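Local coordinates for protein putative polyketide synthase (Brevibacillus brevis, PDB 5HU7) that probably catalyses the dehydration of beta-hydroxyacyl intermediates, as the dehydratase domain of a trans-AT polyketide synthase, at residues 171-184 against 214-226. Sequence-based numbering, arbitrary orientation.
Sequences ADHSEFQGIDQVYR and ESLLPSTRYLITE
Strand 181-184 and helix 214-226 run nearly the same way, their axes 27° apart and 10.9 Å at closest approach, while Ala171 to Gly178 form a loop along the helix from Arg221 back to Ser215. Tyr222 reaches toward Val182 and Arg184 of the strand. Its CG stands anti to the backbone N (chi1 175°), which directs the ring there, CE2 3.8 Å from Val182 CG1. Beyond it, Tyr222 OH lies at the edge of the Arg184 guanidinium, where NE gives it a weak, bent hydrogen bond (3.2 Å, 122°). Glu226 stacks its carboxylate over one guanidinium face; the salt bridge from Arg184 NH1 to Glu226 OE1 is long, 3.8 Å, with no N-H aimed at the oxygen. A leucine in place of Arg184 would probably leave Glu226 without this opposite charge and Tyr222 OH without its NE donor. At the loop, Arg221 NH1 makes a weak, strongly bent hydrogen bond to His173 ND1 (3.1 Å), and Pro218 CB packs 3.3 Å from Phe176 CE2. Ile179 CD1 lies in van der Waals contact against the Ser219 OG to Ser215 O hydrogen bond, 3.5 Å from Ser215 O. Consistent with this family's hotdog fold, sheet wrapping a central helix, Tyr222 also touches strands 154-157 and 188-193, and Leu223 meets strand 258-263.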
ATOM      1  N   ALA A 171     -14.196 -40.399  -6.597  1.00159.40           N
ATOM      2  CA  ALA A 171     -12.879 -39.897  -6.192  1.00157.08           C
ATOM      3  C   ALA A 171     -11.754 -40.416  -7.087  1.00162.55           C
ATOM      4  O   ALA A 171     -11.744 -41.593  -7.408  1.00164.31           O
ATOM      5  CB  ALA A 171     -12.602 -40.294  -4.752  1.00156.71           C
ATOM      6  N   ASP A 172     -10.810 -39.535  -7.471  1.00158.16           N
ATOM      7  CA  ASP A 172      -9.600 -39.839  -8.259  1.00158.89           C
ATOM      8  C   ASP A 172      -8.836 -38.532  -8.495  1.00160.93           C
ATOM      9  O   ASP A 172      -9.458 -37.516  -8.817  1.00160.06           O
ATOM     10  CB  ASP A 172      -9.896 -40.516  -9.616  1.00163.71           C
ATOM     11  CG  ASP A 172      -8.653 -41.056 -10.314  1.00177.26           C
ATOM     12  OD1 ASP A 172      -7.665 -41.385  -9.611  1.00177.47           O
ATOM     13  OD2 ASP A 172      -8.680 -41.191 -11.557  1.00184.65           O
ATOM     14  N   HIS A 173      -7.498 -38.554  -8.335  1.00156.34           N
ATOM     15  CA  HIS A 173      -6.646 -37.362  -8.466  1.00154.00           C
ATOM     16  C   HIS A 173      -5.412 -37.644  -9.343  1.00155.69           C
ATOM     17  O   HIS A 173      -5.223 -38.767  -9.819  1.00156.77           O
ATOM     18  CB  HIS A 173      -6.206 -36.908  -7.054  1.00153.30           C
ATOM     19  CG  HIS A 173      -5.955 -35.441  -6.911  1.00155.26           C
ATOM     20  ND1 HIS A 173      -6.969 -34.510  -7.090  1.00156.21           N
ATOM     21  CD2 HIS A 173      -4.815 -34.786  -6.599  1.00156.66           C
ATOM     22  CE1 HIS A 173      -6.404 -33.326  -6.910  1.00154.29           C
ATOM     23  NE2 HIS A 173      -5.116 -33.445  -6.584  1.00154.88           N
ATOM     24  N   SER A 174      -4.596 -36.603  -9.572  1.00148.98           N
ATOM     25  CA  SER A 174      -3.365 -36.679 -10.356  1.00148.76           C
ATOM     26  C   SER A 174      -2.125 -36.984  -9.493  1.00147.38           C
ATOM     27  O   SER A 174      -1.609 -38.107  -9.584  1.00148.17           O
ATOM     28  CB  SER A 174      -3.165 -35.391 -11.159  1.00153.08           C
ATOM     29  OG  SER A 174      -1.924 -35.341 -11.848  1.00164.10           O
ATOM     30  N   GLU A 175      -1.634 -36.001  -8.679  1.00138.55           N
ATOM     31  CA  GLU A 175      -0.397 -36.181  -7.908  1.00137.54           C
ATOM     32  C   GLU A 175      -0.553 -36.253  -6.360  1.00137.08           C
ATOM     33  O   GLU A 175      -1.368 -35.558  -5.740  1.00134.60           O
ATOM     34  CB  GLU A 175       0.643 -35.115  -8.291  1.00138.94           C
ATOM     35  CG  GLU A 175       0.422 -33.723  -7.740  1.00149.59           C
ATOM     36  CD  GLU A 175       1.573 -32.784  -8.051  1.00176.55           C
ATOM     37  OE1 GLU A 175       1.951 -31.993  -7.157  1.00168.99           O
ATOM     38  OE2 GLU A 175       2.143 -32.889  -9.161  1.00177.72           O
ATOM     39  N   PHE A 176       0.279 -37.136  -5.766  1.00132.30           N
ATOM     40  CA  PHE A 176       0.378 -37.438  -4.334  1.00129.68           C
ATOM     41  C   PHE A 176       1.876 -37.274  -3.986  1.00129.55           C
ATOM     42  O   PHE A 176       2.449 -38.098  -3.262  1.00129.51           O
ATOM     43  CB  PHE A 176      -0.080 -38.896  -4.068  1.00132.70           C
ATOM     44  CG  PHE A 176      -1.470 -39.239  -4.561  1.00134.09           C
ATOM     45  CD1 PHE A 176      -1.760 -39.259  -5.918  1.00138.22           C
ATOM     46  CD2 PHE A 176      -2.462 -39.631  -3.677  1.00135.51           C
ATOM     47  CE1 PHE A 176      -3.050 -39.496  -6.367  1.00139.04           C
ATOM     48  CE2 PHE A 176      -3.739 -39.946  -4.137  1.00138.63           C
ATOM     49  CZ  PHE A 176      -4.030 -39.854  -5.479  1.00137.63           C
ATOM     50  N   GLN A 177       2.513 -36.216  -4.560  1.00121.81           N
ATOM     51  CA  GLN A 177       3.941 -35.915  -4.389  1.00120.08           C
ATOM     52  C   GLN A 177       4.242 -35.393  -2.984  1.00115.23           C
ATOM     53  O   GLN A 177       5.355 -35.577  -2.483  1.00117.39           O
ATOM     54  CB  GLN A 177       4.428 -34.900  -5.446  1.00121.87           C
ATOM     55  CG  GLN A 177       4.608 -35.497  -6.856  1.00135.85           C
ATOM     56  CD  GLN A 177       4.776 -34.450  -7.948  1.00151.02           C
ATOM     57  OE1 GLN A 177       4.699 -33.230  -7.720  1.00146.19           O
ATOM     58  NE2 GLN A 177       5.005 -34.906  -9.170  1.00134.67           N
ATOM     59  N   GLY A 178       3.259 -34.760  -2.357  1.00101.99           N
ATOM     60  CA  GLY A 178       3.422 -34.252  -1.003  1.00 98.20           C
ATOM     61  C   GLY A 178       3.206 -35.259   0.113  1.00 95.13           C
ATOM     62  O   GLY A 178       3.513 -34.946   1.258  1.00 94.21           O
ATOM     63  N   ILE A 179       2.709 -36.478  -0.190  1.00 86.87           N
ATOM     64  CA  ILE A 179       2.379 -37.501   0.814  1.00 83.95           C
ATOM     65  C   ILE A 179       3.485 -38.514   1.017  1.00 84.54           C
ATOM     66  O   ILE A 179       3.733 -39.280   0.095  1.00 85.55           O
ATOM     67  CB  ILE A 179       1.060 -38.227   0.389  1.00 85.45           C
ATOM     68  CG1 ILE A 179      -0.086 -37.207   0.249  1.00 81.75           C
ATOM     69  CG2 ILE A 179       0.668 -39.370   1.380  1.00 85.72           C
ATOM     70  CD1 ILE A 179      -1.364 -37.813  -0.143  1.00 86.64           C
ATOM     71  N   ASP A 180       4.092 -38.600   2.226  1.00 77.82           N
ATOM     72  CA  ASP A 180       5.075 -39.643   2.499  1.00 79.33           C
ATOM     73  C   ASP A 180       4.331 -40.955   2.808  1.00 82.37           C
ATOM     74  O   ASP A 180       4.624 -41.998   2.234  1.00 85.74           O
ATOM     75  CB  ASP A 180       5.977 -39.268   3.687  1.00 82.63           C
ATOM     76  CG  ASP A 180       6.997 -38.186   3.400  1.00100.69           C
ATOM     77  OD1 ASP A 180       7.627 -38.233   2.325  1.00106.24           O
ATOM     78  OD2 ASP A 180       7.231 -37.343   4.291  1.00107.74           O
ATOM     79  N   GLN A 181       3.398 -40.904   3.739  1.00 76.75           N
ATOM     80  CA  GLN A 181       2.635 -42.081   4.135  1.00 76.54           C
ATOM     81  C   GLN A 181       1.358 -41.679   4.800  1.00 76.39           C
ATOM     82  O   GLN A 181       1.239 -40.557   5.275  1.00 73.18           O
ATOM     83  CB  GLN A 181       3.474 -42.995   5.052  1.00 80.43           C
ATOM     84  CG  GLN A 181       4.166 -42.262   6.200  1.00 82.76           C
ATOM     85  CD  GLN A 181       5.102 -43.154   6.973  1.00 99.62           C
ATOM     86  OE1 GLN A 181       4.682 -44.074   7.673  1.00 97.71           O
ATOM     87  NE2 GLN A 181       6.391 -42.897   6.883  1.00 90.77           N
ATOM     88  N   VAL A 182       0.389 -42.588   4.826  1.00 75.83           N
ATOM     89  CA  VAL A 182      -0.902 -42.310   5.442  1.00 75.32           C
ATOM     90  C   VAL A 182      -1.198 -43.365   6.460  1.00 76.04           C
ATOM     91  O   VAL A 182      -1.271 -44.529   6.119  1.00 78.31           O
ATOM     92  CB  VAL A 182      -2.027 -42.217   4.388  1.00 80.36           C
ATOM     93  CG1 VAL A 182      -3.379 -42.034   5.046  1.00 79.96           C
ATOM     94  CG2 VAL A 182      -1.743 -41.083   3.425  1.00 79.11           C
ATOM     95  N   TYR A 183      -1.429 -42.939   7.695  1.00 71.45           N
ATOM     96  CA  TYR A 183      -1.835 -43.798   8.815  1.00 72.47           C
ATOM     97  C   TYR A 183      -3.359 -43.749   8.934  1.00 78.97           C
ATOM     98  O   TYR A 183      -3.894 -42.708   9.249  1.00 78.02           O
ATOM     99  CB  TYR A 183      -1.237 -43.263  10.103  1.00 71.66           C
ATOM    100  CG  TYR A 183       0.268 -43.352  10.187  1.00 73.16           C
ATOM    101  CD1 TYR A 183       1.070 -42.305   9.766  1.00 73.10           C
ATOM    102  CD2 TYR A 183       0.883 -44.409  10.839  1.00 77.00           C
ATOM    103  CE1 TYR A 183       2.448 -42.344   9.911  1.00 74.14           C
ATOM    104  CE2 TYR A 183       2.260 -44.449  11.012  1.00 79.65           C
ATOM    105  CZ  TYR A 183       3.045 -43.422  10.526  1.00 86.95           C
ATOM    106  OH  TYR A 183       4.406 -43.447  10.688  1.00 93.77           O
ATOM    107  N   ARG A 184      -4.047 -44.863   8.719  1.00 81.69           N
ATOM    108  CA  ARG A 184      -5.495 -44.886   8.816  1.00 83.45           C
ATOM    109  C   ARG A 184      -5.941 -45.556  10.069  1.00 93.20           C
ATOM    110  O   ARG A 184      -5.526 -46.665  10.393  1.00 95.27           O
ATOM    111  CB  ARG A 184      -6.189 -45.612   7.649  1.00 88.47           C
ATOM    112  CG  ARG A 184      -7.737 -45.446   7.749  1.00115.12           C
ATOM    113  CD  ARG A 184      -8.581 -46.155   6.721  1.00134.74           C
ATOM    114  NE  ARG A 184      -8.360 -47.604   6.715  1.00145.38           N
ATOM    115  CZ  ARG A 184      -8.890 -48.467   7.587  1.00160.75           C
ATOM    116  NH1 ARG A 184      -9.673 -48.043   8.578  1.00141.40           N
ATOM    117  NH2 ARG A 184      -8.622 -49.767   7.482  1.00151.14           N
ATOM    118  N   GLU A 214      -3.104 -29.871  -2.631  1.00 88.27           N
ATOM    119  CA  GLU A 214      -2.858 -30.977  -3.564  1.00 89.22           C
ATOM    120  C   GLU A 214      -2.561 -32.300  -2.798  1.00 90.38           C
ATOM    121  O   GLU A 214      -2.623 -33.376  -3.409  1.00 90.70           O
ATOM    122  CB  GLU A 214      -1.703 -30.668  -4.566  1.00 91.80           C
ATOM    123  CG  GLU A 214      -1.643 -29.248  -5.128  1.00108.31           C
ATOM    124  CD  GLU A 214      -2.947 -28.612  -5.578  1.00133.35           C
ATOM    125  OE1 GLU A 214      -3.533 -29.102  -6.570  1.00139.20           O
ATOM    126  OE2 GLU A 214      -3.343 -27.581  -4.984  1.00123.59           O
ATOM    127  N   SER A 215      -2.209 -32.202  -1.487  1.00 82.90           N
ATOM    128  CA  SER A 215      -1.901 -33.327  -0.611  1.00 83.61           C
ATOM    129  C   SER A 215      -3.079 -33.732   0.256  1.00 85.95           C
ATOM    130  O   SER A 215      -3.269 -34.917   0.509  1.00 86.46           O
ATOM    131  CB  SER A 215      -0.742 -32.957   0.305  1.00 89.67           C
ATOM    132  OG  SER A 215       0.377 -32.517  -0.447  1.00107.84           O
ATOM    133  N   LEU A 216      -3.810 -32.756   0.769  1.00 81.85           N
ATOM    134  CA  LEU A 216      -4.947 -32.966   1.646  1.00 81.81           C
ATOM    135  C   LEU A 216      -6.151 -33.513   0.921  1.00 86.85           C
ATOM    136  O   LEU A 216      -6.783 -34.436   1.413  1.00 87.40           O
ATOM    137  CB  LEU A 216      -5.314 -31.646   2.342  1.00 80.82           C
ATOM    138  CG  LEU A 216      -4.330 -31.154   3.418  1.00 85.24           C
ATOM    139  CD1 LEU A 216      -4.786 -29.824   3.999  1.00 84.15           C
ATOM    140  CD2 LEU A 216      -4.179 -32.148   4.522  1.00 85.97           C
ATOM    141  N   LEU A 217      -6.474 -32.964  -0.236  1.00 85.26           N
ATOM    142  CA  LEU A 217      -7.629 -33.418  -1.017  1.00 86.64           C
ATOM    143  C   LEU A 217      -7.642 -34.950  -1.255  1.00 87.78           C
ATOM    144  O   LEU A 217      -8.590 -35.581  -0.802  1.00 87.14           O
ATOM    145  CB  LEU A 217      -7.732 -32.619  -2.329  1.00 87.84           C
ATOM    146  CG  LEU A 217      -8.873 -33.013  -3.283  1.00 95.69           C
ATOM    147  CD1 LEU A 217     -10.246 -33.046  -2.552  1.00 96.04           C
ATOM    148  CD2 LEU A 217      -8.913 -32.053  -4.455  1.00 98.77           C
ATOM    149  N   PRO A 218      -6.603 -35.601  -1.823  1.00 83.72           N
ATOM    150  CA  PRO A 218      -6.647 -37.079  -1.940  1.00 85.46           C
ATOM    151  C   PRO A 218      -6.798 -37.795  -0.590  1.00 88.89           C
ATOM    152  O   PRO A 218      -7.428 -38.848  -0.504  1.00 87.03           O
ATOM    153  CB  PRO A 218      -5.316 -37.439  -2.632  1.00 87.86           C
ATOM    154  CG  PRO A 218      -4.468 -36.234  -2.562  1.00 90.38           C
ATOM    155  CD  PRO A 218      -5.381 -35.047  -2.441  1.00 84.61           C
ATOM    156  N   SER A 219      -6.251 -37.177   0.477  1.00 86.91           N
ATOM    157  CA  SER A 219      -6.319 -37.686   1.851  1.00 86.74           C
ATOM    158  C   SER A 219      -7.736 -37.584   2.426  1.00 88.22           C
ATOM    159  O   SER A 219      -8.134 -38.472   3.184  1.00 88.88           O
ATOM    160  CB  SER A 219      -5.336 -36.934   2.752  1.00 89.50           C
ATOM    161  OG  SER A 219      -4.024 -36.885   2.212  1.00 95.46           O
ATOM    162  N   THR A 220      -8.474 -36.487   2.126  1.00 82.07           N
ATOM    163  CA  THR A 220      -9.857 -36.345   2.597  1.00 82.13           C
ATOM    164  C   THR A 220     -10.737 -37.332   1.849  1.00 88.16           C
ATOM    165  O   THR A 220     -11.601 -37.969   2.463  1.00 87.99           O
ATOM    166  CB  THR A 220     -10.407 -34.905   2.520  1.00 86.23           C
ATOM    167  OG1 THR A 220     -10.557 -34.462   1.164  1.00 93.65           O
ATOM    168  CG2 THR A 220      -9.593 -33.907   3.328  1.00 79.17           C
ATOM    169  N   ARG A 221     -10.486 -37.503   0.542  1.00 87.19           N
ATOM    170  CA  ARG A 221     -11.220 -38.470  -0.283  1.00 90.85           C
ATOM    171  C   ARG A 221     -11.017 -39.899   0.229  1.00 96.67           C
ATOM    172  O   ARG A 221     -11.950 -40.697   0.199  1.00 97.52           O
ATOM    173  CB  ARG A 221     -10.788 -38.378  -1.752  1.00 94.57           C
ATOM    174  CG  ARG A 221     -11.270 -37.119  -2.425  1.00108.46           C
ATOM    175  CD  ARG A 221     -10.555 -36.940  -3.743  1.00126.99           C
ATOM    176  NE  ARG A 221     -11.078 -35.815  -4.517  1.00138.79           N
ATOM    177  CZ  ARG A 221     -10.561 -35.391  -5.667  1.00154.32           C
ATOM    178  NH1 ARG A 221      -9.498 -35.996  -6.190  1.00146.42           N
ATOM    179  NH2 ARG A 221     -11.100 -34.358  -6.303  1.00137.59           N
ATOM    180  N   TYR A 222      -9.806 -40.206   0.720  1.00 94.11           N
ATOM    181  CA  TYR A 222      -9.491 -41.510   1.302  1.00 95.90           C
ATOM    182  C   TYR A 222     -10.287 -41.728   2.601  1.00101.25           C
ATOM    183  O   TYR A 222     -10.745 -42.840   2.859  1.00102.06           O
ATOM    184  CB  TYR A 222      -7.968 -41.662   1.529  1.00 96.51           C
ATOM    185  CG  TYR A 222      -7.585 -42.941   2.230  1.00100.27           C
ATOM    186  CD1 TYR A 222      -8.098 -44.166   1.817  1.00105.10           C
ATOM    187  CD2 TYR A 222      -6.737 -42.929   3.329  1.00100.68           C
ATOM    188  CE1 TYR A 222      -7.814 -45.340   2.510  1.00108.17           C
ATOM    189  CE2 TYR A 222      -6.439 -44.098   4.027  1.00103.56           C
ATOM    190  CZ  TYR A 222      -6.963 -45.307   3.598  1.00113.76           C
ATOM    191  OH  TYR A 222      -6.681 -46.494   4.236  1.00116.86           O
ATOM    192  N   LEU A 223     -10.466 -40.673   3.408  1.00 98.26           N
ATOM    193  CA  LEU A 223     -11.270 -40.773   4.633  1.00 99.01           C
ATOM    194  C   LEU A 223     -12.756 -40.981   4.262  1.00107.00           C
ATOM    195  O   LEU A 223     -13.402 -41.908   4.769  1.00108.51           O
ATOM    196  CB  LEU A 223     -11.109 -39.491   5.488  1.00 96.05           C
ATOM    197  CG  LEU A 223     -11.914 -39.420   6.796  1.00 98.71           C
ATOM    198  CD1 LEU A 223     -11.632 -40.614   7.716  1.00 98.46           C
ATOM    199  CD2 LEU A 223     -11.657 -38.113   7.517  1.00 98.35           C
ATOM    200  N   ILE A 224     -13.267 -40.124   3.350  1.00104.67           N
ATOM    201  CA  ILE A 224     -14.654 -40.138   2.864  1.00106.89           C
ATOM    202  C   ILE A 224     -15.048 -41.491   2.241  1.00116.41           C
ATOM    203  O   ILE A 224     -16.100 -42.017   2.612  1.00118.19           O
ATOM    204  CB  ILE A 224     -14.919 -38.933   1.906  1.00108.58           C
ATOM    205  CG1 ILE A 224     -14.907 -37.600   2.711  1.00105.93           C
ATOM    206  CG2 ILE A 224     -16.252 -39.098   1.151  1.00111.61           C
ATOM    207  CD1 ILE A 224     -14.671 -36.349   1.878  1.00107.03           C
ATOM    208  N   THR A 225     -14.215 -42.062   1.331  1.00115.55           N
ATOM    209  CA  THR A 225     -14.521 -43.363   0.684  1.00119.57           C
ATOM    210  C   THR A 225     -14.508 -44.589   1.634  1.00124.67           C
ATOM    211  O   THR A 225     -15.245 -45.544   1.384  1.00126.92           O
ATOM    212  CB  THR A 225     -13.597 -43.630  -0.524  1.00133.67           C
ATOM    213  OG1 THR A 225     -12.225 -43.573  -0.113  1.00134.20           O
ATOM    214  CG2 THR A 225     -13.872 -42.678  -1.695  1.00132.35           C
ATOM    215  N   GLU A 226     -13.674 -44.577   2.690  1.00119.70           N
ATOM    216  CA  GLU A 226     -13.604 -45.706   3.625  1.00121.73           C
ATOM    217  C   GLU A 226     -14.830 -45.720   4.564  1.00128.64           C
ATOM    218  O   GLU A 226     -15.305 -46.801   4.925  1.00130.37           O
ATOM    219  CB  GLU A 226     -12.271 -45.699   4.406  1.00121.60           C
ATOM    220  CG  GLU A 226     -11.723 -47.086   4.715  1.00137.99           C
ATOM    221  CD  GLU A 226     -12.495 -47.915   5.730  1.00166.24           C
ATOM    222  OE1 GLU A 226     -12.969 -47.341   6.739  1.00154.56           O
ATOM    223  OE2 GLU A 226     -12.614 -49.145   5.523  1.00165.55           O
TER